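Cyclin-dependent kinase inhibitor 3 (PDB 1FPZ) removes phosphate from phosphotyrosine, phosphoserine and phosphothreonine in proteins, and dephosphorylates the cell-cycle kinase CDK2 in a cyclin-dependent manner. Local coordinates at residues K68-C79 with Y96-P107; L48-R57 with L84-L92. The protein carries 1 engineered substitution. One frame throughout, in Å; residues are numbered along the deposited sequence.

Contact 1: K68-C79 with Y96-P107; sequences KSCGIQDIFVFC and YQQCGIITHHHP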
loop_
_atom_site.group_PDB
_atom_site.type_symbol
_atom_site.label_atom_id
_atom_site.label_comp_id
_atom_site.label_asym_id
_atom_site.label_seq_id
_atom_site.Cartn_x
_atom_site.Cartn_y
_atom_site.Cartn_z
ATOM N N LYS A 68 7.817 1.046 -14.340
ATOM C CA LYS A 68 9.215 1.429 -14.402
ATOM C C LYS A 68 9.349 2.689 -15.258
ATOM O O LYS A 68 10.111 3.608 -14.928
ATOM C CB LYS A 68 10.020 0.285 -15.022
ATOM C CG LYS A 68 11.431 0.648 -15.419
ATOM C CD LYS A 68 12.278 0.981 -14.227
ATOM C CE LYS A 68 13.698 1.208 -14.667
ATOM N NZ LYS A 68 14.622 1.358 -13.522
ATOM N N SER A 69 8.596 2.710 -16.357
ATOM C CA SER A 69 8.582 3.825 -17.306
ATOM C C SER A 69 7.927 5.067 -16.713
ATOM O O SER A 69 8.105 6.175 -17.211
ATOM C CB SER A 69 7.820 3.414 -18.569
ATOM O OG SER A 69 7.530 4.531 -19.387
ATOM N N CYS A 70 7.159 4.864 -15.647
ATOM C CA CYS A 70 6.460 5.946 -14.971
ATOM C C CYS A 70 7.344 6.628 -13.953
ATOM O O CYS A 70 7.032 7.726 -13.502
ATOM C CB CYS A 70 5.231 5.427 -14.228
ATOM S SG CYS A 70 3.742 5.160 -15.199
ATOM N N GLY A 71 8.430 5.972 -13.563
ATOM C CA GLY A 71 9.317 6.574 -12.580
ATOM C C GLY A 71 9.194 5.961 -11.192
ATOM O O GLY A 71 9.787 6.444 -10.217
ATOM N N ILE A 72 8.419 4.893 -11.095
ATOM C CA ILE A 72 8.234 4.211 -9.826
ATOM C C ILE A 72 9.601 3.743 -9.363
ATOM O O ILE A 72 10.300 3.050 -10.092
ATOM C CB ILE A 72 7.352 2.970 -9.980
ATOM C CG1 ILE A 72 6.041 3.329 -10.685
ATOM C CG2 ILE A 72 7.099 2.351 -8.615
ATOM C CD1 ILE A 72 5.199 4.340 -9.961
ATOM N N GLN A 73 9.982 4.100 -8.149
ATOM C CA GLN A 73 11.285 3.697 -7.643
ATOM C C GLN A 73 11.211 2.603 -6.583
ATOM O O GLN A 73 12.060 1.718 -6.523
ATOM C CB GLN A 73 12.002 4.905 -7.063
ATOM C CG GLN A 73 11.816 6.164 -7.876
ATOM C CD GLN A 73 12.970 7.100 -7.708
ATOM O OE1 GLN A 73 14.007 6.929 -8.344
ATOM N NE2 GLN A 73 12.816 8.088 -6.828
ATOM N N ASP A 74 10.199 2.689 -5.736
ATOM C CA ASP A 74 9.985 1.713 -4.676
ATOM C C ASP A 74 8.538 1.242 -4.685
ATOM O O ASP A 74 7.638 2.070 -4.793
ATOM C CB ASP A 74 10.292 2.349 -3.324
ATOM C CG ASP A 74 11.763 2.638 -3.127
ATOM O OD1 ASP A 74 12.327 3.455 -3.887
ATOM O OD2 ASP A 74 12.356 2.052 -2.200
ATOM N N ILE A 75 8.311 -0.075 -4.562
ATOM C CA ILE A 75 6.951 -0.658 -4.529
ATOM C C ILE A 75 6.721 -1.518 -3.269
ATOM O O ILE A 75 7.545 -2.363 -2.966
ATOM C CB ILE A 75 6.683 -1.567 -5.742
ATOM C CG1 ILE A 75 6.792 -0.764 -7.031
ATOM C CG2 ILE A 75 5.278 -2.165 -5.661
ATOM C CD1 ILE A 75 6.723 -1.621 -8.238
ATOM N N PHE A 76 5.621 -1.298 -2.541
ATOM C CA PHE A 76 5.316 -2.086 -1.344
ATOM C C PHE A 76 4.183 -3.048 -1.682
ATOM O O PHE A 76 3.124 -2.638 -2.158
ATOM C CB PHE A 76 4.879 -1.211 -0.159
ATOM C CG PHE A 76 5.986 -0.354 0.416
ATOM C CD1 PHE A 76 6.580 0.659 -0.342
ATOM C CD2 PHE A 76 6.414 -0.552 1.720
ATOM C CE1 PHE A 76 7.587 1.472 0.214
ATOM C CE2 PHE A 76 7.419 0.249 2.279
ATOM C CZ PHE A 76 7.998 1.256 1.530
ATOM N N VAL A 77 4.411 -4.325 -1.405
ATOM C CA VAL A 77 3.448 -5.366 -1.719
ATOM C C VAL A 77 2.901 -6.026 -0.472
ATOM O O VAL A 77 3.677 -6.552 0.333
ATOM C CB VAL A 77 4.097 -6.438 -2.586
ATOM C CG1 VAL A 77 3.098 -7.565 -2.875
ATOM C CG2 VAL A 77 4.609 -5.807 -3.874
ATOM N N PHE A 78 1.578 -6.005 -0.299
ATOM C CA PHE A 78 0.996 -6.627 0.877
ATOM C C PHE A 78 0.278 -7.932 0.566
ATOM O O PHE A 78 -0.394 -8.466 1.427
ATOM C CB PHE A 78 0.055 -5.674 1.621
ATOM C CG PHE A 78 0.638 -4.307 1.868
ATOM C CD1 PHE A 78 0.226 -3.211 1.094
ATOM C CD2 PHE A 78 1.530 -4.089 2.899
ATOM C CE1 PHE A 78 0.685 -1.910 1.352
ATOM C CE2 PHE A 78 2.002 -2.788 3.171
ATOM C CZ PHE A 78 1.567 -1.701 2.387
ATOM N N CYS A 79 0.445 -8.452 -0.654
ATOM C CA CYS A 79 -0.168 -9.718 -1.061
ATOM C C CYS A 79 0.663 -10.874 -0.539
ATOM O O CYS A 79 1.887 -10.802 -0.570
ATOM C CB CYS A 79 -0.218 -9.819 -2.577
ATOM S SG CYS A 79 -1.593 -8.925 -3.325
ATOM N N TYR A 96 9.923 -7.200 -10.499
ATOM C CA TYR A 96 10.086 -5.809 -10.087
ATOM C C TYR A 96 11.552 -5.454 -9.909
ATOM O O TYR A 96 11.999 -4.378 -10.307
ATOM C CB TYR A 96 9.399 -5.531 -8.734
ATOM C CG TYR A 96 7.891 -5.482 -8.710
ATOM C CD1 TYR A 96 7.217 -5.244 -7.512
ATOM C CD2 TYR A 96 7.136 -5.643 -9.863
ATOM C CE1 TYR A 96 5.834 -5.163 -7.463
ATOM C CE2 TYR A 96 5.757 -5.565 -9.825
ATOM C CZ TYR A 96 5.111 -5.322 -8.622
ATOM O OH TYR A 96 3.751 -5.222 -8.580
ATOM N N GLN A 97 12.288 -6.341 -9.253
ATOM C CA GLN A 97 13.687 -6.087 -8.992
ATOM C C GLN A 97 14.515 -6.213 -10.267
ATOM O O GLN A 97 15.498 -5.497 -10.454
ATOM C CB GLN A 97 14.169 -7.031 -7.906
ATOM C CG GLN A 97 13.378 -6.869 -6.598
ATOM C CD GLN A 97 13.715 -7.934 -5.597
ATOM O OE1 GLN A 97 12.985 -8.898 -5.438
ATOM N NE2 GLN A 97 14.843 -7.775 -4.931
ATOM N N GLN A 98 14.104 -7.104 -11.157
ATOM C CA GLN A 98 14.815 -7.271 -12.416
ATOM C C GLN A 98 14.738 -5.965 -13.184
ATOM O O GLN A 98 15.613 -5.659 -13.990
ATOM C CB GLN A 98 14.161 -8.352 -13.265
ATOM C CG GLN A 98 14.192 -9.735 -12.654
ATOM C CD GLN A 98 13.722 -10.766 -13.637
ATOM O OE1 GLN A 98 14.100 -10.719 -14.801
ATOM N NE2 GLN A 98 12.900 -11.704 -13.182
ATOM N N CYS A 99 13.676 -5.200 -12.924
ATOM C CA CYS A 99 13.452 -3.924 -13.595
ATOM C C CYS A 99 14.042 -2.745 -12.854
ATOM O O CYS A 99 13.784 -1.598 -13.197
ATOM C CB CYS A 99 11.966 -3.672 -13.774
ATOM S SG CYS A 99 11.463 -3.594 -15.472
ATOM N N GLY A 100 14.817 -3.023 -11.819
ATOM C CA GLY A 100 15.435 -1.954 -11.052
ATOM C C GLY A 100 14.563 -1.257 -10.011
ATOM O O GLY A 100 14.907 -0.173 -9.522
ATOM N N ILE A 101 13.434 -1.859 -9.665
ATOM C CA ILE A 101 12.525 -1.261 -8.675
ATOM C C ILE A 101 12.834 -1.849 -7.297
ATOM O O ILE A 101 12.961 -3.053 -7.196
ATOM C CB ILE A 101 11.059 -1.630 -8.988
ATOM C CG1 ILE A 101 10.698 -1.238 -10.420
ATOM C CG2 ILE A 101 10.117 -0.964 -7.966
ATOM C CD1 ILE A 101 9.262 -1.652 -10.812
ATOM N N ILE A 102 12.956 -1.049 -6.241
ATOM C CA ILE A 102 13.197 -1.664 -4.938
ATOM C C ILE A 102 11.847 -2.165 -4.425
ATOM O O ILE A 102 10.866 -1.422 -4.359
ATOM C CB ILE A 102 13.781 -0.716 -3.912
ATOM C CG1 ILE A 102 15.058 -0.086 -4.456
ATOM C CG2 ILE A 102 14.048 -1.460 -2.614
ATOM C CD1 ILE A 102 14.770 0.953 -5.546
ATOM N N THR A 103 11.827 -3.447 -4.085
ATOM C CA THR A 103 10.651 -4.165 -3.647
ATOM C C THR A 103 10.589 -4.417 -2.131
ATOM O O THR A 103 11.488 -5.023 -1.560
ATOM C CB THR A 103 10.601 -5.508 -4.430
ATOM O OG1 THR A 103 10.446 -5.224 -5.833
ATOM C CG2 THR A 103 9.445 -6.380 -3.990
ATOM N N HIS A 104 9.506 -3.939 -1.510
ATOM C CA HIS A 104 9.245 -4.075 -0.066
ATOM C C HIS A 104 8.074 -5.037 0.156
ATOM O O HIS A 104 6.897 -4.628 0.206
ATOM C CB HIS A 104 8.859 -2.709 0.500
ATOM C CG HIS A 104 9.841 -1.612 0.166
ATOM N ND1 HIS A 104 10.731 -1.101 1.088
ATOM C CD2 HIS A 104 10.016 -0.884 -0.964
ATOM C CE1 HIS A 104 11.398 -0.097 0.550
ATOM N NE2 HIS A 104 10.981 0.056 -0.697
ATOM N N HIS A 105 8.360 -6.322 0.294
ATOM C CA HIS A 105 7.264 -7.259 0.490
ATOM C C HIS A 105 6.924 -7.461 1.975
ATOM O O HIS A 105 7.734 -7.981 2.735
ATOM C CB HIS A 105 7.612 -8.604 -0.132
ATOM C CG HIS A 105 6.523 -9.627 0.000
ATOM N ND1 HIS A 105 6.767 -10.933 0.375
ATOM C CD2 HIS A 105 5.187 -9.536 -0.200
ATOM C CE1 HIS A 105 5.627 -11.598 0.402
ATOM N NE2 HIS A 105 4.654 -10.775 0.056
ATOM N N HIS A 106 5.723 -7.045 2.378
ATOM C CA HIS A 106 5.272 -7.177 3.753
ATOM C C HIS A 106 3.883 -7.796 3.749
ATOM O O HIS A 106 2.863 -7.094 3.928
ATOM C CB HIS A 106 5.181 -5.819 4.429
ATOM C CG HIS A 106 6.462 -5.063 4.441
ATOM N ND1 HIS A 106 7.288 -5.021 5.539
ATOM C CD2 HIS A 106 7.052 -4.302 3.495
ATOM C CE1 HIS A 106 8.332 -4.258 5.273
ATOM N NE2 HIS A 106 8.211 -3.806 4.039
ATOM N N PRO A 107 3.817 -9.115 3.561
ATOM C CA PRO A 107 2.526 -9.816 3.535
ATOM C C PRO A 107 1.558 -9.548 4.701
ATOM O O PRO A 107 1.934 -9.608 5.861
ATOM C CB PRO A 107 2.929 -11.296 3.421
ATOM C CG PRO A 107 4.339 -11.340 3.947
ATOM C CD PRO A 107 4.946 -10.053 3.430
#
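Phe76 lays its ring flat over the imidazole of His104 in an offset stack, centroids 3.9 Å apart and planes at 1°. The two residues are paired on neighbouring parallel strands, 74-77 and 102-105, of the central mixed sheet of the phosphatase fold. Strand 102-105 is outermost in that sheet. The link between the strands, through helices 81-86 and 92-98, is a beta-alpha-beta crossover. His104 CB also sits over the Phe76 ring. The imidazole is fixed at both nitrogens. NE2 donates to Asp74 OD2 at 2.9 Å, using the oxygen's anti lone pair, with OD2 in the imidazole plane, while ND1 bonds Glu125. Asp74 OD1 forms a salt bridge with Arg134.

On the face with Ile75 and Val77 the packing is largely apolar. Ile75 CG1 lies beside its backbone N (chi1 -61°), which brings CD1 over the Tyr96 ring, 3.8 Å from its centroid. Ile75 CG1 is tight against Ile101 CG2 at 3.5 Å. Val77 CG2 meets the edge of Tyr96. Past the end of strand 74-77, Cys79 O accepts a bond from His105 NE2 at 2.8 Å, with the oxygen in the imidazole plane.

Contact 2: L48-R57 with L84-L92; sequences LPGCKFKDVR and LSKYRVPNL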
loop_
_atom_site.group_PDB
_atom_site.type_symbol
_atom_site.label_atom_id
_atom_site.label_comp_id
_atom_site.label_asym_id
_atom_site.label_seq_id
_atom_site.Cartn_x
_atom_site.Cartn_y
_atom_site.Cartn_z
ATOM N N LEU A 48 -3.469 -5.400 -7.945
ATOM C CA LEU A 48 -2.395 -6.306 -8.331
ATOM C C LEU A 48 -1.952 -6.228 -9.783
ATOM O O LEU A 48 -2.700 -6.537 -10.711
ATOM C CB LEU A 48 -2.790 -7.740 -7.982
ATOM C CG LEU A 48 -1.736 -8.825 -8.217
ATOM C CD1 LEU A 48 -0.378 -8.405 -7.669
ATOM C CD2 LEU A 48 -2.209 -10.109 -7.559
ATOM N N PRO A 49 -0.711 -5.811 -10.005
ATOM C CA PRO A 49 -0.189 -5.705 -11.368
ATOM C C PRO A 49 -0.025 -7.107 -11.977
ATOM O O PRO A 49 0.374 -8.056 -11.287
ATOM C CB PRO A 49 1.156 -5.013 -11.174
ATOM C CG PRO A 49 1.063 -4.401 -9.780
ATOM C CD PRO A 49 0.289 -5.409 -9.011
ATOM N N GLY A 50 -0.324 -7.238 -13.266
ATOM C CA GLY A 50 -0.195 -8.526 -13.926
ATOM C C GLY A 50 -1.127 -9.625 -13.434
ATOM O O GLY A 50 -0.971 -10.787 -13.819
ATOM N N CYS A 51 -2.099 -9.272 -12.597
ATOM C CA CYS A 51 -3.034 -10.261 -12.070
ATOM C C CYS A 51 -3.798 -10.962 -13.184
ATOM O O CYS A 51 -4.181 -10.348 -14.187
ATOM C CB CYS A 51 -4.017 -9.602 -11.112
ATOM S SG CYS A 51 -5.119 -10.749 -10.307
ATOM N N LYS A 52 -4.014 -12.256 -12.999
ATOM C CA LYS A 52 -4.725 -13.064 -13.977
ATOM C C LYS A 52 -5.728 -13.912 -13.218
ATOM O O LYS A 52 -5.377 -14.931 -12.633
ATOM C CB LYS A 52 -3.735 -13.951 -14.732
ATOM C CG LYS A 52 -4.123 -14.230 -16.167
ATOM C CD LYS A 52 -2.934 -14.752 -16.960
ATOM C CE LYS A 52 -1.778 -13.753 -16.953
ATOM N NZ LYS A 52 -0.559 -14.272 -17.640
ATOM N N PHE A 53 -6.979 -13.470 -13.218
ATOM C CA PHE A 53 -8.039 -14.170 -12.517
ATOM C C PHE A 53 -9.266 -14.122 -13.419
ATOM O O PHE A 53 -9.182 -13.631 -14.540
ATOM C CB PHE A 53 -8.322 -13.464 -11.196
ATOM C CG PHE A 53 -8.930 -14.342 -10.159
ATOM C CD1 PHE A 53 -8.242 -15.457 -9.692
ATOM C CD2 PHE A 53 -10.170 -14.036 -9.611
ATOM C CE1 PHE A 53 -8.778 -16.255 -8.689
ATOM C CE2 PHE A 53 -10.714 -14.824 -8.610
ATOM C CZ PHE A 53 -10.017 -15.938 -8.145
ATOM N N LYS A 54 -10.401 -14.619 -12.932
ATOM C CA LYS A 54 -11.629 -14.628 -13.724
ATOM C C LYS A 54 -11.876 -13.306 -14.439
ATOM O O LYS A 54 -12.125 -12.274 -13.799
ATOM C CB LYS A 54 -12.831 -14.938 -12.846
ATOM C CG LYS A 54 -12.772 -16.278 -12.152
ATOM C CD LYS A 54 -13.901 -16.386 -11.139
ATOM C CE LYS A 54 -13.825 -15.242 -10.130
ATOM N NZ LYS A 54 -14.976 -15.215 -9.189
ATOM N N ASP A 55 -11.797 -13.351 -15.768
ATOM C CA ASP A 55 -12.024 -12.183 -16.620
ATOM C C ASP A 55 -10.892 -11.152 -16.600
ATOM O O ASP A 55 -10.810 -10.288 -17.484
ATOM C CB ASP A 55 -13.340 -11.507 -16.228
ATOM C CG ASP A 55 -14.233 -11.249 -17.416
ATOM O OD1 ASP A 55 -14.545 -12.222 -18.138
ATOM O OD2 ASP A 55 -14.623 -10.078 -17.620
ATOM N N VAL A 56 -10.032 -11.234 -15.588
ATOM C CA VAL A 56 -8.906 -10.318 -15.463
ATOM C C VAL A 56 -7.649 -11.002 -15.978
ATOM O O VAL A 56 -7.120 -11.911 -15.345
ATOM C CB VAL A 56 -8.661 -9.911 -14.001
ATOM C CG1 VAL A 56 -7.575 -8.846 -13.947
ATOM C CG2 VAL A 56 -9.954 -9.414 -13.368
ATOM N N ARG A 57 -7.176 -10.567 -17.135
ATOM C CA ARG A 57 -5.980 -11.149 -17.720
ATOM C C ARG A 57 -5.002 -10.025 -18.012
ATOM O O ARG A 57 -5.112 -9.347 -19.029
ATOM C CB ARG A 57 -6.307 -11.889 -19.023
ATOM C CG ARG A 57 -7.383 -12.985 -18.931
ATOM C CD ARG A 57 -6.971 -14.197 -18.081
ATOM N NE ARG A 57 -7.852 -15.346 -18.315
ATOM C CZ ARG A 57 -7.738 -16.528 -17.711
ATOM N NH1 ARG A 57 -6.777 -16.734 -16.817
ATOM N NH2 ARG A 57 -8.580 -17.511 -18.011
ATOM N N LEU A 84 -0.001 -14.467 -4.817
ATOM C CA LEU A 84 0.833 -14.299 -5.992
ATOM C C LEU A 84 0.780 -15.569 -6.832
ATOM O O LEU A 84 0.941 -15.521 -8.053
ATOM C CB LEU A 84 2.267 -13.945 -5.586
ATOM C CG LEU A 84 2.370 -12.581 -4.876
ATOM C CD1 LEU A 84 3.713 -12.431 -4.206
ATOM C CD2 LEU A 84 2.155 -11.459 -5.862
ATOM N N SER A 85 0.532 -16.698 -6.175
ATOM C CA SER A 85 0.417 -17.974 -6.874
ATOM C C SER A 85 -0.955 -18.046 -7.532
ATOM O O SER A 85 -1.070 -18.194 -8.750
ATOM C CB SER A 85 0.571 -19.132 -5.897
ATOM O OG SER A 85 1.936 -19.453 -5.710
ATOM N N LYS A 86 -1.994 -17.942 -6.712
ATOM C CA LYS A 86 -3.363 -17.974 -7.206
ATOM C C LYS A 86 -3.560 -17.138 -8.461
ATOM O O LYS A 86 -3.983 -17.639 -9.497
ATOM C CB LYS A 86 -4.332 -17.466 -6.140
ATOM C CG LYS A 86 -5.734 -17.238 -6.674
ATOM C CD LYS A 86 -6.725 -17.005 -5.557
ATOM C CE LYS A 86 -6.870 -18.255 -4.705
ATOM N NZ LYS A 86 -7.824 -18.044 -3.583
ATOM N N TYR A 87 -3.251 -15.854 -8.352
ATOM C CA TYR A 87 -3.418 -14.914 -9.451
ATOM C C TYR A 87 -2.306 -15.007 -10.515
ATOM O O TYR A 87 -2.117 -14.100 -11.328
ATOM C CB TYR A 87 -3.517 -13.502 -8.854
ATOM C CG TYR A 87 -4.487 -13.416 -7.679
ATOM C CD1 TYR A 87 -4.176 -12.669 -6.539
ATOM C CD2 TYR A 87 -5.704 -14.100 -7.699
ATOM C CE1 TYR A 87 -5.049 -12.611 -5.442
ATOM C CE2 TYR A 87 -6.582 -14.046 -6.610
ATOM C CZ TYR A 87 -6.247 -13.304 -5.490
ATOM O OH TYR A 87 -7.104 -13.264 -4.420
ATOM N N ARG A 88 -1.594 -16.129 -10.508
ATOM C CA ARG A 88 -0.506 -16.401 -11.443
ATOM C C ARG A 88 0.562 -15.332 -11.623
ATOM O O ARG A 88 0.894 -14.961 -12.746
ATOM C CB ARG A 88 -1.055 -16.813 -12.822
ATOM C CG ARG A 88 -1.245 -18.340 -12.961
ATOM C CD ARG A 88 -1.451 -18.835 -14.400
ATOM N NE ARG A 88 -2.785 -18.540 -14.914
ATOM C CZ ARG A 88 -3.327 -19.127 -15.977
ATOM N NH1 ARG A 88 -2.654 -20.049 -16.650
ATOM N NH2 ARG A 88 -4.550 -18.792 -16.369
ATOM N N VAL A 89 1.105 -14.852 -10.508
ATOM C CA VAL A 89 2.181 -13.858 -10.513
ATOM C C VAL A 89 3.141 -14.188 -9.366
ATOM O O VAL A 89 3.515 -13.321 -8.581
ATOM C CB VAL A 89 1.645 -12.405 -10.316
ATOM C CG1 VAL A 89 1.611 -11.667 -11.649
ATOM C CG2 VAL A 89 0.248 -12.431 -9.693
ATOM N N PRO A 90 3.564 -15.456 -9.270
ATOM C CA PRO A 90 4.474 -15.951 -8.234
ATOM C C PRO A 90 5.834 -15.265 -8.226
ATOM O O PRO A 90 6.474 -15.146 -7.181
ATOM C CB PRO A 90 4.597 -17.436 -8.566
ATOM C CG PRO A 90 3.321 -17.734 -9.324
ATOM C CD PRO A 90 3.224 -16.534 -10.209
ATOM N N ASN A 91 6.291 -14.827 -9.391
ATOM C CA ASN A 91 7.588 -14.171 -9.460
ATOM C C ASN A 91 7.455 -12.662 -9.638
ATOM O O ASN A 91 8.300 -12.010 -10.267
ATOM C CB ASN A 91 8.419 -14.762 -10.596
ATOM C CG ASN A 91 7.725 -14.656 -11.929
ATOM O OD1 ASN A 91 6.580 -15.098 -12.077
ATOM N ND2 ASN A 91 8.404 -14.070 -12.911
ATOM N N LEU A 92 6.385 -12.120 -9.065
ATOM C CA LEU A 92 6.105 -10.689 -9.115
ATOM C C LEU A 92 7.294 -9.938 -8.554
ATOM O O LEU A 92 7.871 -9.068 -9.216
ATOM C CB LEU A 92 4.853 -10.378 -8.282
ATOM C CG LEU A 92 4.367 -8.928 -8.190
ATOM C CD1 LEU A 92 4.163 -8.368 -9.582
ATOM C CD2 LEU A 92 3.077 -8.877 -7.406
#
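The C-terminal end of helix 81-86 packs against the loop and short hairpin of 48-57. Tyr87 and Arg88 lie at this helix end. The positive phi of Arg88 and its bond from N to Ser85 O fit a Schellman motif. Tyr87 is the centre of the contact. Its ring edge points at the face of Phe53 in a T-shaped pair, with centroids 5.2 Å apart and planes at 89°. Tyr87 CE2 lies over the Phe53 face, off centre. Phe53 CE1 also meets Lys86 CG at 3.8 Å.

Cys51 SG touches Tyr87 CB at 3.5 Å and approaches the ring obliquely, a sulfur-aromatic contact. The thiol is anti to its own backbone N (chi1 -175°), and this turn brings it to the tyrosine. Leu48 CD2 meets Tyr87 CD1 at 3.4 Å. The other methyl, Leu48 CD1, is tight against Leu92 CD2 at 3.5 Å. Tyr141 stacks on the Tyr87 ring from outside the two segments. An alanine in place of Tyr87 is likely to leave the face of Phe53 without its edge partner and open a gap beside Cys51 and Leu48.

One backbone bond joins the segments. Lys52 N donates to Tyr87 O at 3.1 Å, and the donor is tilted 28° from the carbonyl plane. Val89 CG1 rests on Gly50 O at 3.5 Å, within the type II turn from Leu48 to Cys51. At the surface Arg57 NH1 and Arg88 NH2 come close, two like-charged donors. Leu48 is about 7 Å, side chain to side chain, from Ser140, the engineered replacement of the predicted phosphocysteine nucleophile. The arrangement is a helix C-terminus packed on a loop and beta hairpin, with an edge-to-face aromatic pair and one backbone bond.

Contact 1 joins two strands of the central sheet. Contact 2 lies farther out: its centre is about 17 Å from the chain centre, that of contact 1 about 11 Å. Contact 1 combines a ladder of backbone bonds and polar histidine links with apolar packing of Ile75, Ile101 and Tyr96 on one face. Contact 2 has a single backbone bond and relies mainly on apolar and aromatic packing. Both have some exposed residues, although contact 2 has the larger share of buried ones. Their segments alternate along the chain: strand 56-57 leads into helix 60-70, and strand 74-77 into helix 81-86. They touch where Tyr96 OH meets Pro49 CG at 3.1 Å. His139 borders both.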